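Local coordinates for putative creatinine amidohydrolase (Bacteroides fragilis, PDB 3LUB), which probably hydrolyses non-peptide carbon-nitrogen bonds in linear amides, using bound zinc ions, as a member of the creatininase superfamily, at residues A144-V149 with K234-K239; V52-L57 with G242-M247; N3-L8 with L57-S62. All coordinates share one frame; numbering follows the deposited sequence.

Helix 226-249 carries one side of interactions 1 and 2, and helix 42-62 carries one side of interactions 2 and 3, so the three contacts run outward from near the zinc site toward the N-terminal loop. Interaction 1 lies closest to the zinc site: the side chain of Trp146 is about 7 Å from a zinc ion. The centres of interactions 1 and 2 are about 11 Å apart, those of 2 and 3 about 8 Å. Arg61 ties the series together by salt bridges from NE to Glu245 OE2 (2.8 Å) and from NH1 to Glu238 OE2 (3.1 Å). Between interactions 1 and 2, Val237 O packs on Ala54 CB at 3.5 Å.

Interaction 1 (A144-V149 with K234-K239); sequences ANWFEV and KPIVEK
Trp146 O accepts the backbone N-H of Val149 at a long 3.3 Å and also packs against the CG2 methyl of Ile236, 3.8 Å away. This carbonyl belongs to the turn that follows strand 140-145, and the turn is further tied by Glu148 N, which donates to Asn145 O at 3.1 Å. Across the contact the evidence is of apolar packing. Ile236 divides its two ends between two partners: CG2 faces Trp146 O and Val149 CB, while CD1 reaches the six-membered ring of Trp146, where CE3 and CZ3 both lie 3.8 Å from it. The methyl lies close to the ring plane, so it meets the indole at its edge. One indole face is taken by Phe147 CB, 3.8 Å above the plane and over its centre. With CG set between the backbone N and the carbonyl carbon (chi1 72°), the indole turns back over its own chain, which puts this neighbouring CB on its face. In the parallel alpha/beta fold, strand 140-145 is an outermost strand within the chain, and the contact joins the turn leaving it to helix 226-249. Helix 42-62 packs beside them: its Ile50 touches both Trp146 and Ile236. The Trp146 side chain is also about 4 Å from that of Glu168, a zinc ligand, so the indole packs next to the metal shell. One turn farther along the helix, the side chain of Lys239 runs antiparallel to that of Val149. Val149 CG1 meets Lys239 CB at 3.7 Å, and Lys239 CD lies the same 3.7 Å from Val149 O, so the lysine's aliphatic part runs alongside the valine. Val202 of the second subunit packs on both Val149 and Lys239.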
# COMPACT_ATOMS: atom_id res chain seq x y z
N ALA F 144 2.10 16.65 -20.91
CA ALA F 144 2.49 16.59 -22.33
C ALA F 144 3.83 15.91 -22.45
O ALA F 144 4.66 16.08 -21.57
CB ALA F 144 2.62 17.98 -22.91
N ASN F 145 4.04 15.18 -23.55
CA ASN F 145 5.39 14.82 -23.99
C ASN F 145 5.93 16.01 -24.81
O ASN F 145 5.23 16.48 -25.69
CB ASN F 145 5.33 13.55 -24.86
CG ASN F 145 5.04 12.26 -24.06
OD1 ASN F 145 5.75 11.92 -23.12
ND2 ASN F 145 4.01 11.53 -24.47
N TRP F 146 7.17 16.49 -24.55
CA TRP F 146 7.71 17.62 -25.33
C TRP F 146 7.72 17.28 -26.82
O TRP F 146 7.46 18.12 -27.66
CB TRP F 146 9.13 18.08 -24.82
CG TRP F 146 10.22 17.13 -25.14
CD1 TRP F 146 10.64 16.10 -24.37
CD2 TRP F 146 10.99 17.05 -26.37
NE1 TRP F 146 11.64 15.42 -24.99
CE2 TRP F 146 11.87 15.98 -26.23
CE3 TRP F 146 11.01 17.80 -27.55
CZ2 TRP F 146 12.77 15.61 -27.25
CZ3 TRP F 146 11.92 17.47 -28.53
CH2 TRP F 146 12.78 16.37 -28.38
N PHE F 147 7.97 16.02 -27.16
CA PHE F 147 8.19 15.64 -28.54
C PHE F 147 6.88 15.38 -29.29
O PHE F 147 6.91 14.97 -30.43
CB PHE F 147 9.11 14.45 -28.61
CG PHE F 147 8.66 13.30 -27.79
CD1 PHE F 147 7.70 12.41 -28.27
CD2 PHE F 147 9.18 13.10 -26.51
CE1 PHE F 147 7.26 11.36 -27.48
CE2 PHE F 147 8.75 12.05 -25.75
CZ PHE F 147 7.79 11.17 -26.24
N GLU F 148 5.75 15.64 -28.65
CA GLU F 148 4.44 15.61 -29.28
C GLU F 148 3.81 16.99 -29.43
O GLU F 148 2.75 17.13 -30.06
CB GLU F 148 3.50 14.72 -28.47
CG GLU F 148 3.74 13.28 -28.75
CD GLU F 148 3.01 12.35 -27.81
OE1 GLU F 148 2.31 12.83 -26.87
OE2 GLU F 148 3.20 11.12 -27.99
N VAL F 149 4.45 18.02 -28.90
CA VAL F 149 3.90 19.37 -29.00
C VAL F 149 3.88 19.80 -30.48
O VAL F 149 2.91 20.42 -30.94
CB VAL F 149 4.67 20.34 -28.05
CG1 VAL F 149 4.32 21.82 -28.31
CG2 VAL F 149 4.41 19.92 -26.56
N LYS F 234 12.25 25.42 -31.77
CA LYS F 234 11.66 26.76 -31.86
C LYS F 234 10.13 26.76 -31.74
O LYS F 234 9.58 27.40 -30.85
CB LYS F 234 12.12 27.55 -33.10
CG LYS F 234 11.98 29.06 -32.91
CD LYS F 234 12.10 29.84 -34.26
CE LYS F 234 11.85 31.34 -34.05
NZ LYS F 234 12.07 32.13 -35.29
N PRO F 235 9.42 26.02 -32.63
CA PRO F 235 7.96 25.96 -32.48
C PRO F 235 7.44 25.29 -31.18
O PRO F 235 6.38 25.69 -30.65
CB PRO F 235 7.52 25.16 -33.72
CG PRO F 235 8.72 24.36 -34.10
CD PRO F 235 9.87 25.24 -33.80
N ILE F 236 8.16 24.27 -30.69
CA ILE F 236 7.81 23.56 -29.44
C ILE F 236 7.81 24.60 -28.31
O ILE F 236 6.83 24.76 -27.56
CB ILE F 236 8.80 22.35 -29.16
CG1 ILE F 236 8.69 21.27 -30.25
CG2 ILE F 236 8.57 21.70 -27.78
CD1 ILE F 236 9.80 20.19 -30.22
N VAL F 237 8.90 25.35 -28.23
CA VAL F 237 9.08 26.38 -27.20
C VAL F 237 8.01 27.44 -27.23
O VAL F 237 7.47 27.84 -26.19
CB VAL F 237 10.50 27.00 -27.30
CG1 VAL F 237 10.53 28.37 -26.55
CG2 VAL F 237 11.54 25.98 -26.71
N GLU F 238 7.66 27.88 -28.44
CA GLU F 238 6.65 28.92 -28.62
C GLU F 238 5.24 28.44 -28.25
O GLU F 238 4.46 29.16 -27.59
CB GLU F 238 6.71 29.43 -30.09
CG GLU F 238 5.98 30.77 -30.30
CD GLU F 238 4.48 30.62 -30.26
OE1 GLU F 238 3.97 29.62 -30.81
OE2 GLU F 238 3.79 31.49 -29.66
N LYS F 239 4.89 27.21 -28.66
CA LYS F 239 3.60 26.62 -28.23
C LYS F 239 3.51 26.41 -26.72
O LYS F 239 2.47 26.64 -26.13
CB LYS F 239 3.34 25.29 -28.92
CG LYS F 239 2.67 25.38 -30.27
CD LYS F 239 2.09 23.99 -30.66
CE LYS F 239 1.81 23.90 -32.16
NZ LYS F 239 1.15 25.13 -32.70

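Interaction 2 (V52-L57 with G242-M247); sequences VEAAEL and GLFEEM
The phenyl ring of Phe244 meets helix 42-62 through one corner, CE2, which lies 3.7 Å from both Ala54 CB and Ala55 N. These two neighbours come from different directions. Ala55 N sits at the ring edge, near its plane, whereas the Ala54 methyl approaches obliquely and also comes within 4.0 Å of Phe244 CZ. The adjoining carbon, Phe244 CD2, is 4.1 Å from Ala54 O, so the ring touches the peptide group linking the two alanines as well as a methyl. All of these are van der Waals distances. Ala55 CB adds a looser apolar approach at 4.4 Å from Phe244 CE2. Two torsions account for the placement: CG is anti to the carbonyl carbon (chi1 -60°), and chi2 of -4° lays the ring nearly in the plane that holds its own CA and CB, instead of the more usual setting roughly perpendicular to it. That setting is less common for phenylalanine and may cost some torsional strain, while it sends CE2 out toward the alanine backbone. The small side chains on the opposing helix allow a ring corner to reach backbone atoms; the CA atoms of Ala55 and Phe244 are 7.6 Å apart, and the two segments together bury 132 Å². This is helix-on-helix packing within the alpha/beta fold, away from the zinc ligands. Helix 226-249 extends the same interface through Leu240, which touches Ala54, and Val237, which touches Glu53. Beyond the helices, Phe244 also packs on Cys66 of strand 66-68 and Ile25 of strand 23-28, so its ring joins helix 42-62 to two adjacent strands of the parallel sheet.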
# COMPACT_ATOMS: atom_id res chain seq x y z
N VAL F 52 12.59 25.50 -19.59
CA VAL F 52 13.26 26.76 -19.16
C VAL F 52 13.20 27.81 -20.28
O VAL F 52 12.83 28.97 -20.03
CB VAL F 52 14.72 26.49 -18.67
CG1 VAL F 52 15.55 27.80 -18.56
CG2 VAL F 52 14.67 25.81 -17.34
N GLU F 53 13.49 27.39 -21.51
CA GLU F 53 13.39 28.28 -22.66
C GLU F 53 11.96 28.83 -22.82
O GLU F 53 11.80 29.98 -23.09
CB GLU F 53 13.78 27.57 -23.94
CG GLU F 53 15.13 27.92 -24.52
CD GLU F 53 15.16 27.75 -26.04
OE1 GLU F 53 14.70 28.69 -26.73
OE2 GLU F 53 15.61 26.69 -26.54
N ALA F 54 10.94 28.00 -22.67
CA ALA F 54 9.55 28.45 -22.80
C ALA F 54 9.15 29.35 -21.64
O ALA F 54 8.38 30.30 -21.83
CB ALA F 54 8.59 27.28 -22.94
N ALA F 55 9.65 29.05 -20.44
CA ALA F 55 9.42 29.90 -19.25
C ALA F 55 10.01 31.30 -19.46
O ALA F 55 9.38 32.31 -19.13
CB ALA F 55 10.03 29.22 -17.94
N GLU F 56 11.21 31.35 -20.01
CA GLU F 56 11.88 32.60 -20.31
C GLU F 56 11.09 33.39 -21.36
O GLU F 56 10.92 34.61 -21.24
CB GLU F 56 13.30 32.32 -20.81
CG GLU F 56 14.28 31.93 -19.71
CD GLU F 56 15.66 31.50 -20.24
OE1 GLU F 56 15.77 31.04 -21.42
OE2 GLU F 56 16.64 31.62 -19.47
N LEU F 57 10.61 32.70 -22.39
CA LEU F 57 9.78 33.37 -23.40
C LEU F 57 8.47 33.90 -22.83
O LEU F 57 8.12 35.04 -23.13
CB LEU F 57 9.48 32.44 -24.56
CG LEU F 57 8.79 33.06 -25.76
CD1 LEU F 57 9.68 34.14 -26.37
CD2 LEU F 57 8.46 31.94 -26.75
N GLY F 242 2.96 29.70 -24.97
CA GLY F 242 1.54 30.00 -25.10
C GLY F 242 0.62 29.28 -24.11
O GLY F 242 -0.30 29.89 -23.53
N LEU F 243 0.87 28.00 -23.91
CA LEU F 243 0.15 27.21 -22.92
C LEU F 243 0.40 27.70 -21.51
O LEU F 243 -0.53 27.79 -20.70
CB LEU F 243 0.53 25.73 -23.02
CG LEU F 243 0.07 24.79 -21.89
CD1 LEU F 243 -1.37 24.51 -22.01
CD2 LEU F 243 0.86 23.47 -21.94
N PHE F 244 1.66 27.99 -21.19
CA PHE F 244 1.97 28.57 -19.87
C PHE F 244 1.16 29.86 -19.66
O PHE F 244 0.56 30.06 -18.63
CB PHE F 244 3.47 28.93 -19.69
CG PHE F 244 4.43 27.77 -19.82
CD1 PHE F 244 4.00 26.46 -20.01
CD2 PHE F 244 5.78 28.00 -19.72
CE1 PHE F 244 4.92 25.43 -20.14
CE2 PHE F 244 6.70 26.97 -19.83
CZ PHE F 244 6.26 25.68 -20.05
N GLU F 245 1.16 30.75 -20.65
CA GLU F 245 0.44 32.04 -20.49
C GLU F 245 -1.05 31.86 -20.28
O GLU F 245 -1.63 32.49 -19.41
CB GLU F 245 0.66 32.95 -21.70
CG GLU F 245 2.06 33.58 -21.82
CD GLU F 245 2.49 33.80 -23.27
OE1 GLU F 245 1.69 33.43 -24.17
OE2 GLU F 245 3.62 34.32 -23.53
N GLU F 246 -1.67 31.02 -21.09
CA GLU F 246 -3.12 30.78 -20.99
C GLU F 246 -3.49 30.04 -19.71
O GLU F 246 -4.52 30.32 -19.12
CB GLU F 246 -3.63 29.99 -22.17
CG GLU F 246 -3.47 30.67 -23.50
CD GLU F 246 -3.49 29.67 -24.64
OE1 GLU F 246 -3.47 28.44 -24.35
OE2 GLU F 246 -3.51 30.09 -25.83
N MSE F 247 -2.66 29.11 -19.27
CA MSE F 247 -2.86 28.49 -17.95
C MSE F 247 -2.85 29.51 -16.83
O MSE F 247 -3.69 29.43 -15.93
CB MSE F 247 -1.82 27.41 -17.66
CG MSE F 247 -2.06 26.12 -18.42
SE MSE F 247 -0.66 24.80 -18.04
CE MSE F 247 -1.24 24.31 -16.19

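Interaction 3 (N3-L8 with L57-S62); sequences NKEVDL and LALSRS
The side chain of Glu5 crosses that of Leu59 at about a right angle, reaching it from the N-terminal loop, where an Asx turn formed by Asn3 shapes the backbone just ahead. From CB the glutamate chain leaves with CG anti to the backbone N (chi1 -166°) and stays extended beyond it. Neither CB nor CG comes within 4.2 Å of the helix segment 57-62, so the contact is made by the carboxylate. There Glu5 CD lies 3.8 Å from Leu59 CD2, and both carboxylate oxygens are at practically the same distance from that methyl. Such equal spacing places Leu59 CD2 over one face of the flat group. The polar end finds its charged partner elsewhere: Glu5 OE2 forms a salt bridge with Arg65 NE, which helps fix the rotation of the carboxylate while the methyl lies against its face. The same CD2 methyl of Leu59 touches Val6 CG1 more loosely, at 4.4 Å, and Val6 packs further on Ala55 and Glu56 of helix 42-62. The contact is partly buried packing between the N-terminal loop and the last turns of that helix, away from the zinc site. Both ends of the Asn3 amide are engaged: ND2 donates to Glu56 OE2 on the helix, and OD1 accepts the N-H of Glu5, with Glu5 N at 3.0 Å from Asn3 OD1, a bent N-H...O angle of 139° and the donor tilted 19° from the carbonyl plane.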
# COMPACT_ATOMS: atom_id res chain seq x y z
N ASN F 3 19.61 30.76 -15.18
CA ASN F 3 18.46 31.59 -14.83
C ASN F 3 17.78 31.13 -13.53
O ASN F 3 16.97 30.20 -13.52
CB ASN F 3 17.46 31.64 -16.00
CG ASN F 3 16.44 32.76 -15.86
OD1 ASN F 3 16.14 33.23 -14.76
ND2 ASN F 3 15.88 33.17 -16.98
N LYS F 4 18.13 31.81 -12.43
CA LYS F 4 17.65 31.46 -11.10
C LYS F 4 16.17 31.82 -10.93
O LYS F 4 15.51 31.36 -9.99
CB LYS F 4 18.47 32.14 -9.99
CG LYS F 4 19.91 31.68 -9.82
CD LYS F 4 20.55 32.29 -8.52
CE LYS F 4 22.05 31.90 -8.29
NZ LYS F 4 22.55 32.18 -6.88
N GLU F 5 15.65 32.66 -11.83
CA GLU F 5 14.26 33.08 -11.72
C GLU F 5 13.25 31.98 -12.10
O GLU F 5 12.17 31.88 -11.48
CB GLU F 5 14.00 34.33 -12.56
CG GLU F 5 12.67 35.01 -12.24
CD GLU F 5 12.57 36.44 -12.79
OE1 GLU F 5 13.53 36.93 -13.45
OE2 GLU F 5 11.53 37.08 -12.55
N VAL F 6 13.61 31.16 -13.08
CA VAL F 6 12.71 30.12 -13.60
C VAL F 6 13.30 28.69 -13.59
O VAL F 6 12.56 27.74 -13.92
CB VAL F 6 12.26 30.47 -15.05
CG1 VAL F 6 11.52 31.83 -15.12
CG2 VAL F 6 13.43 30.44 -15.98
N ASP F 7 14.58 28.51 -13.24
CA ASP F 7 15.22 27.16 -13.22
C ASP F 7 15.62 26.78 -11.80
O ASP F 7 16.61 27.28 -11.29
CB ASP F 7 16.41 27.16 -14.15
CG ASP F 7 17.08 25.79 -14.30
OD1 ASP F 7 16.59 24.77 -13.77
OD2 ASP F 7 18.11 25.75 -15.01
N LEU F 8 14.82 25.95 -11.15
CA LEU F 8 15.03 25.62 -9.74
C LEU F 8 16.35 24.88 -9.51
O LEU F 8 16.94 24.99 -8.43
CB LEU F 8 13.85 24.82 -9.15
CG LEU F 8 13.81 24.85 -7.62
CD1 LEU F 8 13.19 26.12 -7.07
CD2 LEU F 8 13.11 23.63 -7.02
N LEU F 57 10.61 32.70 -22.39
CA LEU F 57 9.78 33.37 -23.40
C LEU F 57 8.47 33.90 -22.83
O LEU F 57 8.12 35.04 -23.13
CB LEU F 57 9.48 32.44 -24.56
CG LEU F 57 8.79 33.06 -25.76
CD1 LEU F 57 9.68 34.14 -26.37
CD2 LEU F 57 8.46 31.94 -26.75
N ALA F 58 7.76 33.11 -22.02
CA ALA F 58 6.50 33.57 -21.44
C ALA F 58 6.74 34.78 -20.53
O ALA F 58 5.90 35.67 -20.47
CB ALA F 58 5.80 32.46 -20.64
N LEU F 59 7.84 34.77 -19.79
CA LEU F 59 8.16 35.88 -18.89
C LEU F 59 8.48 37.15 -19.68
O LEU F 59 7.95 38.20 -19.35
CB LEU F 59 9.33 35.55 -17.97
CG LEU F 59 9.74 36.56 -16.89
CD1 LEU F 59 8.58 36.90 -15.92
CD2 LEU F 59 10.97 36.04 -16.17
N SER F 60 9.33 37.07 -20.70
CA SER F 60 9.74 38.27 -21.41
C SER F 60 8.59 38.85 -22.24
O SER F 60 8.45 40.07 -22.36
CB SER F 60 10.95 38.02 -22.29
OG SER F 60 10.61 37.24 -23.45
N ARG F 61 7.75 37.96 -22.77
CA ARG F 61 6.63 38.29 -23.62
C ARG F 61 5.36 38.76 -22.90
O ARG F 61 4.67 39.66 -23.37
CB ARG F 61 6.32 37.03 -24.42
CG ARG F 61 5.23 37.14 -25.40
CD ARG F 61 5.34 36.02 -26.44
NE ARG F 61 4.51 34.87 -26.10
CZ ARG F 61 4.46 33.78 -26.85
NH1 ARG F 61 5.20 33.69 -27.94
NH2 ARG F 61 3.66 32.77 -26.51
N SER F 62 5.02 38.14 -21.77
CA SER F 62 3.75 38.43 -21.07
C SER F 62 3.87 38.74 -19.61
O SER F 62 2.86 39.04 -18.97
CB SER F 62 2.79 37.23 -21.17
OG SER F 62 2.66 36.78 -22.50